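Local coordinates for protein gamma-hexachlorocyclohexane dehydrochlorinase (Novosphingobium barchaimii LL02, PDB 5KVB) that probably catalyses two successive 1,2-anti dehydrochlorinations that convert the pollutant gamma-hexachlorocyclohexane (lindane) into a tetrachlorocyclohexadiene, at residues A63-L66 / V67-V71. Residues are numbered along the deposited sequence; the frame is centred on the assembly and turned at random.
Sequences ALDL and VNNVV
Leu64 O takes two donors from Asn68, its backbone N at 2.9 Å and its amide ND2 at 3.0 Å. They arrive from opposite faces of the carbonyl plane, and the amide nitrogen stands well above that plane, so its bond misses the lone-pair direction. The Asn68 side chain folds back on its own helix; ND2 also donates to Glu36 OE2, and these two acceptors should together fix the rotation of the amide.

At Leu66 O the backbone hydrogen bonding changes. Val67 N to Ala63 O and Asn69 N to Asp65 O follow the ordinary i to i+4 pattern, whereas Leu66 O accepts two backbone N-H groups, one in the i+4 pattern and one from i+5. Val71 N reaches Leu66 O in the carbonyl plane at 3.1 Å, with an N-H...O angle of 158°. Val70 N, 3.0 Å from the same oxygen, approaches from above the plane through a more bent bond (146°). The five-residue spacing of the Leu66–Val71 bond identifies a wider, pi-type turn.

Apolar branches pack beside this turn. Leu66 CG is anti to the backbone N (chi1 173°), a rotation that directs the branch toward the next turn, where CD1 lies 3.9 Å from Val70 CB, while CG itself lies 4.2 Å from Val71 CG2. On another side of the helix, Leu64 CD2 meets Val67 CG2 more loosely, at 4.3 Å. Leu66 continues inward onto Trp49, Val51 and Tyr57, and Leu64 and Val67 both rest on Leu39.

The arrangement is that of an alpha-helix widening into a pi-type turn at its C-terminal end, here in helix 59-71 of an NTF2-like alpha+beta fold. Val71 brings that end to about 6 Å, side chain to side chain, from His80, the probable catalytic proton acceptor.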
loop_
_atom_site.group_PDB
_atom_site.type_symbol
_atom_site.label_atom_id
_atom_site.label_comp_id
_atom_site.label_asym_id
_atom_site.label_seq_id
_atom_site.Cartn_x
_atom_site.Cartn_y
_atom_site.Cartn_z
ATOM N N ALA A 63 2.672 22.032 -11.764
ATOM C CA ALA A 63 3.169 20.872 -11.023
ATOM C C ALA A 63 4.694 20.800 -11.084
ATOM O O ALA A 63 5.355 20.588 -10.061
ATOM C CB ALA A 63 2.540 19.577 -11.579
ATOM N N LEU A 64 5.258 20.996 -12.272
ATOM C CA LEU A 64 6.716 20.957 -12.411
ATOM C C LEU A 64 7.390 22.155 -11.735
ATOM O O LEU A 64 8.493 22.031 -11.191
ATOM C CB LEU A 64 7.102 20.878 -13.889
ATOM C CG LEU A 64 6.721 19.554 -14.558
ATOM C CD1 LEU A 64 7.217 19.511 -15.999
ATOM C CD2 LEU A 64 7.262 18.368 -13.771
ATOM N N ASP A 65 6.733 23.310 -11.747
ATOM C CA ASP A 65 7.249 24.479 -11.039
ATOM C C ASP A 65 7.339 24.218 -9.533
ATOM O O ASP A 65 8.346 24.521 -8.888
ATOM C CB ASP A 65 6.360 25.691 -11.310
ATOM C CG ASP A 65 6.963 26.983 -10.798
ATOM O OD1 ASP A 65 8.179 27.195 -11.006
ATOM O OD2 ASP A 65 6.221 27.783 -10.193
ATOM N N LEU A 66 6.282 23.645 -8.976
ATOM C CA LEU A 66 6.240 23.325 -7.556
ATOM C C LEU A 66 7.353 22.367 -7.150
ATOM O O LEU A 66 8.039 22.599 -6.155
ATOM C CB LEU A 66 4.877 22.720 -7.185
ATOM C CG LEU A 66 4.746 22.168 -5.757
ATOM C CD1 LEU A 66 4.952 23.282 -4.724
ATOM C CD2 LEU A 66 3.398 21.480 -5.569
ATOM N N VAL A 67 7.539 21.283 -7.897
ATOM C CA VAL A 67 8.541 20.316 -7.465
ATOM C C VAL A 67 9.966 20.813 -7.760
ATOM O O VAL A 67 10.848 20.669 -6.915
ATOM C CB VAL A 67 8.304 18.917 -8.081
ATOM C CG1 VAL A 67 7.026 18.318 -7.514
ATOM C CG2 VAL A 67 8.232 18.973 -9.593
ATOM N N ASN A 68 10.203 21.450 -8.905
ATOM C CA ASN A 68 11.564 21.925 -9.201
ATOM C C ASN A 68 12.054 23.081 -8.326
ATOM O O ASN A 68 13.259 23.184 -8.051
ATOM C CB ASN A 68 11.679 22.346 -10.668
ATOM C CG ASN A 68 11.974 21.183 -11.585
ATOM O OD1 ASN A 68 13.079 20.640 -11.591
ATOM N ND2 ASN A 68 10.988 20.796 -12.379
ATOM N N ASN A 69 11.139 23.947 -7.896
ATOM C CA ASN A 69 11.528 25.182 -7.210
ATOM C C ASN A 69 11.274 25.191 -5.700
ATOM O O ASN A 69 11.988 25.862 -4.956
ATOM C CB ASN A 69 10.810 26.375 -7.851
ATOM C CG ASN A 69 11.200 26.578 -9.302
ATOM O OD1 ASN A 69 12.382 26.600 -9.646
ATOM N ND2 ASN A 69 10.203 26.716 -10.163
ATOM N N VAL A 70 10.261 24.461 -5.248
ATOM C CA VAL A 70 9.927 24.440 -3.828
ATOM C C VAL A 70 10.290 23.105 -3.177
ATOM O O VAL A 70 10.979 23.085 -2.162
ATOM C CB VAL A 70 8.426 24.729 -3.586
ATOM C CG1 VAL A 70 8.121 24.749 -2.099
ATOM C CG2 VAL A 70 8.021 26.046 -4.228
ATOM N N VAL A 71 9.847 21.991 -3.754
ATOM C CA VAL A 71 9.983 20.710 -3.062
ATOM C C VAL A 71 11.352 20.055 -3.234
ATOM O O VAL A 71 12.053 19.837 -2.239
ATOM C CB VAL A 71 8.896 19.718 -3.508
ATOM C CG1 VAL A 71 9.056 18.401 -2.769
ATOM C CG2 VAL A 71 7.516 20.311 -3.246
#